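Local coordinates for protein 432aa long hypothetical deoxyribodipyrimidine photolyase (Sulfolobus tokodaii, PDB 2E0I) that probably repairs ultraviolet-induced cyclobutane pyrimidine dimers in DNA using light, with one FAD as catalytic cofactor and a second FAD implicated in light harvesting, at residues 218-223 / 245-250; 305-310 / 332-337. All coordinates share one frame; numbering follows the deposited sequence.

Contact 1: 218-223 / 245-250; sequences PHLKFG and YWRDFF. With FAD (flavin-adenine dinucleotide), chain E.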
loop_
_atom_site.group_PDB
_atom_site.type_symbol
_atom_site.label_atom_id
_atom_site.label_comp_id
_atom_site.label_asym_id
_atom_site.label_seq_id
_atom_site.Cartn_x
_atom_site.Cartn_y
_atom_site.Cartn_z
ATOM N N PRO A 218 1.582 -2.201 -5.858
ATOM C CA PRO A 218 2.774 -1.362 -5.708
ATOM C C PRO A 218 2.898 -0.288 -6.806
ATOM O O PRO A 218 3.355 0.831 -6.559
ATOM C CB PRO A 218 3.908 -2.384 -5.714
ATOM C CG PRO A 218 3.368 -3.463 -6.575
ATOM C CD PRO A 218 1.944 -3.598 -6.157
ATOM N N HIS A 219 2.472 -0.612 -8.016
ATOM C CA HIS A 219 2.549 0.351 -9.108
ATOM C C HIS A 219 1.537 1.497 -8.927
ATOM O O HIS A 219 1.815 2.653 -9.282
ATOM C CB HIS A 219 2.325 -0.370 -10.434
ATOM C CG HIS A 219 3.480 -1.223 -10.848
ATOM N ND1 HIS A 219 4.574 -0.718 -11.517
ATOM C CD2 HIS A 219 3.743 -2.535 -10.636
ATOM C CE1 HIS A 219 5.461 -1.681 -11.701
ATOM N NE2 HIS A 219 4.981 -2.793 -11.174
ATOM N N LEU A 220 0.368 1.178 -8.371
ATOM C CA LEU A 220 -0.658 2.190 -8.124
ATOM C C LEU A 220 -0.223 3.058 -6.936
ATOM O O LEU A 220 -0.252 4.286 -7.004
ATOM C CB LEU A 220 -2.006 1.522 -7.823
ATOM C CG LEU A 220 -2.642 0.727 -8.971
ATOM C CD1 LEU A 220 -3.810 -0.067 -8.445
ATOM C CD2 LEU A 220 -3.075 1.661 -10.099
ATOM N N LYS A 221 0.204 2.407 -5.859
ATOM C CA LYS A 221 0.651 3.098 -4.661
ATOM C C LYS A 221 1.799 4.061 -4.962
ATOM O O LYS A 221 1.813 5.184 -4.456
ATOM C CB LYS A 221 1.062 2.063 -3.602
ATOM C CG LYS A 221 2.301 2.407 -2.776
ATOM C CD LYS A 221 2.047 3.508 -1.776
ATOM C CE LYS A 221 3.341 3.904 -1.098
ATOM N NZ LYS A 221 3.071 4.732 0.116
ATOM N N PHE A 222 2.760 3.641 -5.783
ATOM C CA PHE A 222 3.885 4.513 -6.105
ATOM C C PHE A 222 3.692 5.323 -7.375
ATOM O O PHE A 222 4.566 6.087 -7.777
ATOM C CB PHE A 222 5.170 3.704 -6.160
ATOM C CG PHE A 222 5.757 3.444 -4.805
ATOM C CD1 PHE A 222 6.312 4.492 -4.060
ATOM C CD2 PHE A 222 5.723 2.171 -4.250
ATOM C CE1 PHE A 222 6.819 4.276 -2.786
ATOM C CE2 PHE A 222 6.229 1.944 -2.977
ATOM C CZ PHE A 222 6.781 3.006 -2.240
ATOM N N GLY A 223 2.536 5.145 -8.007
ATOM C CA GLY A 223 2.198 5.895 -9.206
ATOM C C GLY A 223 2.982 5.720 -10.494
ATOM O O GLY A 223 3.163 6.702 -11.219
ATOM N N TYR A 245 -11.887 1.075 -6.721
ATOM C CA TYR A 245 -12.555 2.098 -5.925
ATOM C C TYR A 245 -12.341 1.892 -4.430
ATOM O O TYR A 245 -12.585 2.801 -3.641
ATOM C CB TYR A 245 -14.056 2.136 -6.264
ATOM C CG TYR A 245 -14.399 3.067 -7.416
ATOM C CD1 TYR A 245 -14.385 4.449 -7.243
ATOM C CD2 TYR A 245 -14.709 2.566 -8.689
ATOM C CE1 TYR A 245 -14.663 5.316 -8.299
ATOM C CE2 TYR A 245 -14.992 3.421 -9.763
ATOM C CZ TYR A 245 -14.963 4.803 -9.561
ATOM O OH TYR A 245 -15.203 5.683 -10.613
ATOM N N TRP A 246 -11.879 0.711 -4.030
ATOM C CA TRP A 246 -11.631 0.478 -2.611
ATOM C C TRP A 246 -10.431 1.273 -2.125
ATOM O O TRP A 246 -10.283 1.525 -0.930
ATOM C CB TRP A 246 -11.408 -0.998 -2.314
ATOM C CG TRP A 246 -12.673 -1.728 -1.993
ATOM C CD1 TRP A 246 -13.415 -2.488 -2.840
ATOM C CD2 TRP A 246 -13.342 -1.769 -0.729
ATOM N NE1 TRP A 246 -14.504 -3.005 -2.184
ATOM C CE2 TRP A 246 -14.481 -2.579 -0.884
ATOM C CE3 TRP A 246 -13.087 -1.199 0.520
ATOM C CZ2 TRP A 246 -15.366 -2.837 0.163
ATOM C CZ3 TRP A 246 -13.969 -1.457 1.562
ATOM C CH2 TRP A 246 -15.093 -2.268 1.376
ATOM N N ARG A 247 -9.571 1.661 -3.058
ATOM C CA ARG A 247 -8.412 2.463 -2.728
ATOM C C ARG A 247 -8.863 3.856 -2.335
ATOM O O ARG A 247 -8.401 4.417 -1.341
ATOM C CB ARG A 247 -7.504 2.597 -3.929
ATOM C CG ARG A 247 -6.811 1.352 -4.306
ATOM C CD ARG A 247 -5.455 1.717 -4.821
ATOM N NE ARG A 247 -4.552 0.647 -4.471
ATOM C CZ ARG A 247 -3.410 0.756 -3.805
ATOM N NH1 ARG A 247 -2.917 1.907 -3.358
ATOM N NH2 ARG A 247 -2.765 -0.349 -3.567
ATOM N N ASP A 248 -9.750 4.426 -3.145
ATOM C CA ASP A 248 -10.271 5.762 -2.882
ATOM C C ASP A 248 -11.024 5.759 -1.562
ATOM O O ASP A 248 -10.850 6.666 -0.735
ATOM C CB ASP A 248 -11.221 6.197 -3.996
ATOM C CG ASP A 248 -10.502 6.801 -5.188
ATOM O OD1 ASP A 248 -9.574 6.157 -5.737
ATOM O OD2 ASP A 248 -10.882 7.925 -5.586
ATOM N N PHE A 249 -11.855 4.738 -1.363
ATOM C CA PHE A 249 -12.641 4.654 -0.150
ATOM C C PHE A 249 -11.815 4.703 1.124
ATOM O O PHE A 249 -12.071 5.523 2.010
ATOM C CB PHE A 249 -13.478 3.388 -0.128
ATOM C CG PHE A 249 -14.376 3.299 1.063
ATOM C CD1 PHE A 249 -15.474 4.148 1.185
ATOM C CD2 PHE A 249 -14.088 2.422 2.102
ATOM C CE1 PHE A 249 -16.269 4.129 2.325
ATOM C CE2 PHE A 249 -14.879 2.395 3.253
ATOM C CZ PHE A 249 -15.969 3.250 3.366
ATOM N N PHE A 250 -10.831 3.823 1.237
ATOM C CA PHE A 250 -10.016 3.809 2.437
ATOM C C PHE A 250 -9.166 5.061 2.604
ATOM O O PHE A 250 -8.975 5.535 3.722
ATOM C CB PHE A 250 -9.145 2.565 2.474
ATOM C CG PHE A 250 -9.886 1.317 2.882
ATOM C CD1 PHE A 250 -10.676 1.304 4.027
ATOM C CD2 PHE A 250 -9.772 0.148 2.138
ATOM C CE1 PHE A 250 -11.343 0.149 4.423
ATOM C CE2 PHE A 250 -10.438 -1.018 2.534
ATOM C CZ PHE A 250 -11.226 -1.014 3.678
HETATM P PA FAD E . -5.775 -7.884 -7.226
HETATM O O1A FAD E . -5.166 -8.324 -8.502
HETATM O O2A FAD E . -7.063 -8.371 -6.686
HETATM O O5B FAD E . -6.270 -6.459 -7.788
HETATM C C5B FAD E . -7.375 -5.763 -7.209
HETATM C C4B FAD E . -7.041 -4.276 -7.074
HETATM O O4B FAD E . -8.127 -3.546 -6.478
HETATM C C3B FAD E . -5.830 -4.103 -6.155
HETATM O O3B FAD E . -4.653 -4.012 -6.962
HETATM C C2B FAD E . -6.119 -2.726 -5.562
HETATM O O2B FAD E . -5.853 -1.715 -6.535
HETATM C C1B FAD E . -7.625 -2.847 -5.325
HETATM N N9A FAD E . -7.933 -3.631 -4.105
HETATM C C8A FAD E . -8.241 -4.925 -4.040
HETATM N N7A FAD E . -8.545 -5.250 -2.785
HETATM C C5A FAD E . -8.427 -4.154 -2.041
HETATM C C6A FAD E . -8.601 -3.862 -0.692
HETATM N N6A FAD E . -8.998 -4.797 0.164
HETATM N N1A FAD E . -8.371 -2.612 -0.261
HETATM C C2A FAD E . -7.988 -1.655 -1.089
HETATM N N3A FAD E . -7.818 -1.896 -2.377
HETATM C C4A FAD E . -8.027 -3.122 -2.879
HETATM N N1 FAD E . -3.276 -2.864 -0.480
HETATM C C2 FAD E . -2.264 -1.916 -0.677
HETATM O O2 FAD E . -2.065 -1.434 -1.790
HETATM N N3 FAD E . -1.433 -1.550 0.389
HETATM C C4 FAD E . -1.617 -2.146 1.642
HETATM O O4 FAD E . -0.925 -1.783 2.592
HETATM C C4X FAD E . -2.613 -3.098 1.828
HETATM N N5 FAD E . -2.726 -3.746 3.063
HETATM C C5X FAD E . -3.737 -4.693 3.273
HETATM C C6 FAD E . -3.840 -5.311 4.515
HETATM C C7 FAD E . -4.860 -6.227 4.748
HETATM C C7M FAD E . -4.968 -6.869 6.133
HETATM C C8 FAD E . -5.770 -6.528 3.735
HETATM C C8M FAD E . -6.919 -7.510 3.971
HETATM C C9 FAD E . -5.657 -5.905 2.496
HETATM C C9A FAD E . -4.646 -4.978 2.254
HETATM N N10 FAD E . -4.533 -4.326 1.013
HETATM C C10 FAD E . -3.452 -3.461 0.776
HETATM C "C1'" FAD E . -5.529 -4.578 -0.060
HETATM C "C2'" FAD E . -5.247 -5.707 -1.055
HETATM O "O2'" FAD E . -4.981 -6.930 -0.363
HETATM C "C3'" FAD E . -4.092 -5.378 -2.005
HETATM O "O3'" FAD E . -4.352 -4.128 -2.649
HETATM C "C4'" FAD E . -3.934 -6.454 -3.082
HETATM O "O4'" FAD E . -3.723 -7.732 -2.476
HETATM C "C5'" FAD E . -2.760 -6.135 -4.009
HETATM O "O5'" FAD E . -2.546 -7.188 -4.955
HETATM P P FAD E . -3.167 -7.129 -6.440
HETATM O O1P FAD E . -2.829 -5.811 -7.023
HETATM O O2P FAD E . -2.714 -8.345 -7.150
HETATM O O3P FAD E . -4.758 -7.195 -6.181
#
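Leu220 and Lys221 meet one group of the facing helix, the guanidinium of Arg247. Leu220 CB stands 4.2 Å above the guanidinium plane, over its centre, while Leu220 CD1 comes within 4.1 Å of Arg247 NE. Lys221 CA approaches the group obliquely, and Lys221 CB lies 4.0 Å from Arg247 NH1. Bends at chi2 (-145°) and chi3 (148°) carry the arginine chain from its helix to this aliphatic cover and along the FAD adenosine ribose, where Arg247 NE gives a weak hydrogen bond of 3.4 Å to FAD O2B. The arginine thus bridges protein and cofactor in the flavin pocket.

The packing is close only around that group. Elsewhere the helices stand apart: the nearest CA atoms, of Lys221 and Arg247, are 9.3 Å apart, and merely 125 Å² is buried between the segments. On this looser side Lys221 turns its end away, and NZ hydrogen-bonds O2' of the second FAD. Phe250 belongs to the adenine wall of the pocket, its ring edge toward the base and CE2 3.8 Å from FAD N1A. Helix 227-233 touches both Leu220 and Arg247, and helix 343-353 adds Ile345 against Arg247 and Asn349 against Phe250.

Contact 2: 305-310 / 332-337; sequences GYINGR and RYFATK. With FAD (flavin-adenine dinucleotide), chain E.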
loop_
_atom_site.group_PDB
_atom_site.type_symbol
_atom_site.label_atom_id
_atom_site.label_comp_id
_atom_site.label_asym_id
_atom_site.label_seq_id
_atom_site.Cartn_x
_atom_site.Cartn_y
_atom_site.Cartn_z
ATOM N N GLY A 305 7.256 -9.934 0.100
ATOM C CA GLY A 305 6.698 -8.618 0.360
ATOM C C GLY A 305 5.327 -8.452 -0.277
ATOM O O GLY A 305 4.816 -7.339 -0.416
ATOM N N TYR A 306 4.723 -9.576 -0.652
ATOM C CA TYR A 306 3.416 -9.576 -1.291
ATOM C C TYR A 306 2.617 -10.851 -0.981
ATOM O O TYR A 306 3.188 -11.901 -0.730
ATOM C CB TYR A 306 3.594 -9.444 -2.815
ATOM C CG TYR A 306 2.313 -9.638 -3.595
ATOM C CD1 TYR A 306 1.488 -8.555 -3.914
ATOM C CD2 TYR A 306 1.869 -10.921 -3.926
ATOM C CE1 TYR A 306 0.248 -8.746 -4.536
ATOM C CE2 TYR A 306 0.633 -11.125 -4.540
ATOM C CZ TYR A 306 -0.173 -10.038 -4.838
ATOM O OH TYR A 306 -1.413 -10.260 -5.399
ATOM N N ILE A 307 1.293 -10.726 -0.989
ATOM C CA ILE A 307 0.354 -11.831 -0.800
ATOM C C ILE A 307 -0.979 -11.308 -1.298
ATOM O O ILE A 307 -1.287 -10.137 -1.106
ATOM C CB ILE A 307 0.197 -12.283 0.675
ATOM C CG1 ILE A 307 0.078 -11.083 1.601
ATOM C CG2 ILE A 307 1.347 -13.177 1.062
ATOM C CD1 ILE A 307 -0.177 -11.459 3.051
ATOM N N ASN A 308 -1.772 -12.150 -1.952
ATOM C CA ASN A 308 -3.056 -11.678 -2.470
ATOM C C ASN A 308 -4.050 -11.324 -1.357
ATOM O O ASN A 308 -3.871 -11.698 -0.198
ATOM C CB ASN A 308 -3.660 -12.698 -3.449
ATOM C CG ASN A 308 -4.401 -13.840 -2.760
ATOM O OD1 ASN A 308 -4.320 -14.045 -1.543
ATOM N ND2 ASN A 308 -5.131 -14.600 -3.560
ATOM N N GLY A 309 -5.097 -10.592 -1.724
ATOM C CA GLY A 309 -6.083 -10.154 -0.751
ATOM C C GLY A 309 -6.731 -11.230 0.087
ATOM O O GLY A 309 -7.117 -10.991 1.223
ATOM N N ARG A 310 -6.856 -12.422 -0.472
ATOM C CA ARG A 310 -7.475 -13.499 0.258
ATOM C C ARG A 310 -6.614 -13.923 1.424
ATOM O O ARG A 310 -7.086 -14.003 2.550
ATOM C CB ARG A 310 -7.698 -14.701 -0.641
ATOM C CG ARG A 310 -8.657 -15.663 -0.015
ATOM C CD ARG A 310 -9.954 -14.943 0.100
ATOM N NE ARG A 310 -10.935 -15.635 0.909
ATOM C CZ ARG A 310 -12.220 -15.319 0.896
ATOM N NH1 ARG A 310 -12.646 -14.342 0.113
ATOM N NH2 ARG A 310 -13.072 -15.963 1.675
ATOM N N ARG A 332 1.418 -2.529 11.792
ATOM C CA ARG A 332 2.814 -2.125 11.731
ATOM C C ARG A 332 3.698 -3.199 11.116
ATOM O O ARG A 332 4.592 -2.899 10.321
ATOM C CB ARG A 332 3.361 -1.776 13.112
ATOM C CG ARG A 332 4.443 -0.706 13.033
ATOM C CD ARG A 332 5.685 -1.045 13.814
ATOM N NE ARG A 332 5.437 -1.181 15.241
ATOM C CZ ARG A 332 6.306 -1.652 16.138
ATOM N NH1 ARG A 332 7.529 -2.053 15.786
ATOM N NH2 ARG A 332 5.931 -1.733 17.410
ATOM N N TYR A 333 3.467 -4.453 11.476
ATOM C CA TYR A 333 4.281 -5.503 10.900
ATOM C C TYR A 333 4.141 -5.524 9.371
ATOM O O TYR A 333 5.140 -5.616 8.649
ATOM C CB TYR A 333 3.896 -6.854 11.473
ATOM C CG TYR A 333 4.791 -7.932 10.955
ATOM C CD1 TYR A 333 6.142 -7.951 11.289
ATOM C CD2 TYR A 333 4.308 -8.898 10.077
ATOM C CE1 TYR A 333 6.994 -8.903 10.756
ATOM C CE2 TYR A 333 5.152 -9.863 9.535
ATOM C CZ TYR A 333 6.493 -9.854 9.880
ATOM O OH TYR A 333 7.328 -10.796 9.342
ATOM N N PHE A 334 2.905 -5.448 8.883
ATOM C CA PHE A 334 2.643 -5.429 7.449
ATOM C C PHE A 334 3.333 -4.248 6.792
ATOM O O PHE A 334 3.885 -4.383 5.707
ATOM C CB PHE A 334 1.142 -5.319 7.173
ATOM C CG PHE A 334 0.473 -6.634 6.882
ATOM C CD1 PHE A 334 0.970 -7.827 7.416
ATOM C CD2 PHE A 334 -0.680 -6.675 6.100
ATOM C CE1 PHE A 334 0.334 -9.031 7.179
ATOM C CE2 PHE A 334 -1.331 -7.883 5.857
ATOM C CZ PHE A 334 -0.819 -9.064 6.400
ATOM N N ALA A 335 3.283 -3.092 7.451
ATOM C CA ALA A 335 3.902 -1.874 6.920
ATOM C C ALA A 335 5.389 -2.126 6.722
ATOM O O ALA A 335 6.069 -1.493 5.906
ATOM C CB ALA A 335 3.690 -0.696 7.890
ATOM N N THR A 336 5.872 -3.102 7.462
ATOM C CA THR A 336 7.260 -3.465 7.437
ATOM C C THR A 336 7.626 -4.415 6.329
ATOM O O THR A 336 8.783 -4.522 5.971
ATOM C CB THR A 336 7.613 -4.056 8.805
ATOM O OG1 THR A 336 8.207 -3.026 9.596
ATOM C CG2 THR A 336 8.517 -5.259 8.700
ATOM N N LYS A 337 6.644 -5.091 5.757
ATOM C CA LYS A 337 6.945 -6.069 4.722
ATOM C C LYS A 337 6.348 -5.822 3.353
ATOM O O LYS A 337 6.964 -6.151 2.343
ATOM C CB LYS A 337 6.515 -7.449 5.196
ATOM C CG LYS A 337 7.226 -7.914 6.448
ATOM C CD LYS A 337 8.697 -8.090 6.163
ATOM C CE LYS A 337 9.396 -8.864 7.250
ATOM N NZ LYS A 337 10.568 -9.576 6.640
HETATM P PA FAD E . -5.775 -7.884 -7.226
HETATM O O1A FAD E . -5.166 -8.324 -8.502
HETATM O O2A FAD E . -7.063 -8.371 -6.686
HETATM O O5B FAD E . -6.270 -6.459 -7.788
HETATM C C5B FAD E . -7.375 -5.763 -7.209
HETATM C C4B FAD E . -7.041 -4.276 -7.074
HETATM O O4B FAD E . -8.127 -3.546 -6.478
HETATM C C3B FAD E . -5.830 -4.103 -6.155
HETATM O O3B FAD E . -4.653 -4.012 -6.962
HETATM C C2B FAD E . -6.119 -2.726 -5.562
HETATM O O2B FAD E . -5.853 -1.715 -6.535
HETATM C C1B FAD E . -7.625 -2.847 -5.325
HETATM N N9A FAD E . -7.933 -3.631 -4.105
HETATM C C8A FAD E . -8.241 -4.925 -4.040
HETATM N N7A FAD E . -8.545 -5.250 -2.785
HETATM C C5A FAD E . -8.427 -4.154 -2.041
HETATM C C6A FAD E . -8.601 -3.862 -0.692
HETATM N N6A FAD E . -8.998 -4.797 0.164
HETATM N N1A FAD E . -8.371 -2.612 -0.261
HETATM C C2A FAD E . -7.988 -1.655 -1.089
HETATM N N3A FAD E . -7.818 -1.896 -2.377
HETATM C C4A FAD E . -8.027 -3.122 -2.879
HETATM N N1 FAD E . -3.276 -2.864 -0.480
HETATM C C2 FAD E . -2.264 -1.916 -0.677
HETATM O O2 FAD E . -2.065 -1.434 -1.790
HETATM N N3 FAD E . -1.433 -1.550 0.389
HETATM C C4 FAD E . -1.617 -2.146 1.642
HETATM O O4 FAD E . -0.925 -1.783 2.592
HETATM C C4X FAD E . -2.613 -3.098 1.828
HETATM N N5 FAD E . -2.726 -3.746 3.063
HETATM C C5X FAD E . -3.737 -4.693 3.273
HETATM C C6 FAD E . -3.840 -5.311 4.515
HETATM C C7 FAD E . -4.860 -6.227 4.748
HETATM C C7M FAD E . -4.968 -6.869 6.133
HETATM C C8 FAD E . -5.770 -6.528 3.735
HETATM C C8M FAD E . -6.919 -7.510 3.971
HETATM C C9 FAD E . -5.657 -5.905 2.496
HETATM C C9A FAD E . -4.646 -4.978 2.254
HETATM N N10 FAD E . -4.533 -4.326 1.013
HETATM C C10 FAD E . -3.452 -3.461 0.776
HETATM C "C1'" FAD E . -5.529 -4.578 -0.060
HETATM C "C2'" FAD E . -5.247 -5.707 -1.055
HETATM O "O2'" FAD E . -4.981 -6.930 -0.363
HETATM C "C3'" FAD E . -4.092 -5.378 -2.005
HETATM O "O3'" FAD E . -4.352 -4.128 -2.649
HETATM C "C4'" FAD E . -3.934 -6.454 -3.082
HETATM O "O4'" FAD E . -3.723 -7.732 -2.476
HETATM C "C5'" FAD E . -2.760 -6.135 -4.009
HETATM O "O5'" FAD E . -2.546 -7.188 -4.955
HETATM P P FAD E . -3.167 -7.129 -6.440
HETATM O O1P FAD E . -2.829 -5.811 -7.023
HETATM O O2P FAD E . -2.714 -8.345 -7.150
HETATM O O3P FAD E . -4.758 -7.195 -6.181
#
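In the FAD pocket of the helical photolyase domain, Ile307 packs on Phe334, whose ring borders the benzenoid end of the isoalloxazine. Ile307 CD1 lies 4.2 Å from Phe334 CZ, the two side chains crossing at about a right angle and the methyl approaching the ring obliquely. With CG1 between the backbone N and the carbonyl carbon (chi1 44°) and an extended chi2, Ile307 sends this methyl to the phenyl. The adjoining CE2-CD2 edge of the ring meets the flavin: Phe334 CE2 is 3.8 Å from FAD C7M, which approaches obliquely, and FAD C6 lies at the edge of the phenyl, in its plane. Trp350 makes an edge-to-face contact with Phe334, and Leu301, Val315 and Trp284 from three helices also touch it.

The backbones converge where Gly305, just past helix 292-304, has a positive phi of 79°; the CA of Gly305 is 5.1 Å from that of Lys337. Two residues beyond Ile307, helix 309-322 begins, with Asn308 as its N-cap and Asn308 OD1 accepting from Val311 N. This helix start faces the ribityl chain, Gly309 N being 3.3 Å from FAD O4'.

Tyr306 points the other way, its CG anti to the backbone N (chi1 171°), and brings the ring edge to FAD O5'. Tyr306 OH donates a 2.9 Å hydrogen bond to FAD O2P. A phenylalanine here would probably leave that phosphate oxygen without its tyrosine donor. Asn213 and Arg215 touch Tyr306 from a neighbouring loop.

Contacts 1 and 2 follow one another along the chain and do not touch: their centres are 15 Å apart and their nearest atoms about 5 Å. What joins them is one FAD, probably the catalytic one by family resemblance. It is folded back on itself, adenine beside flavin. Contact 1 lies mainly along its adenosine half, with the guanidinium of Arg247 reaching toward flavin O2, and contact 2 reaches a phosphate, the ribityl chain and the methyl-bearing end of the flavin. The second FAD separates the two further: it is about 3 Å from the side chain of Lys221 but about 9 Å from that of Phe334. Segment 218-223 therefore borders both cofactors.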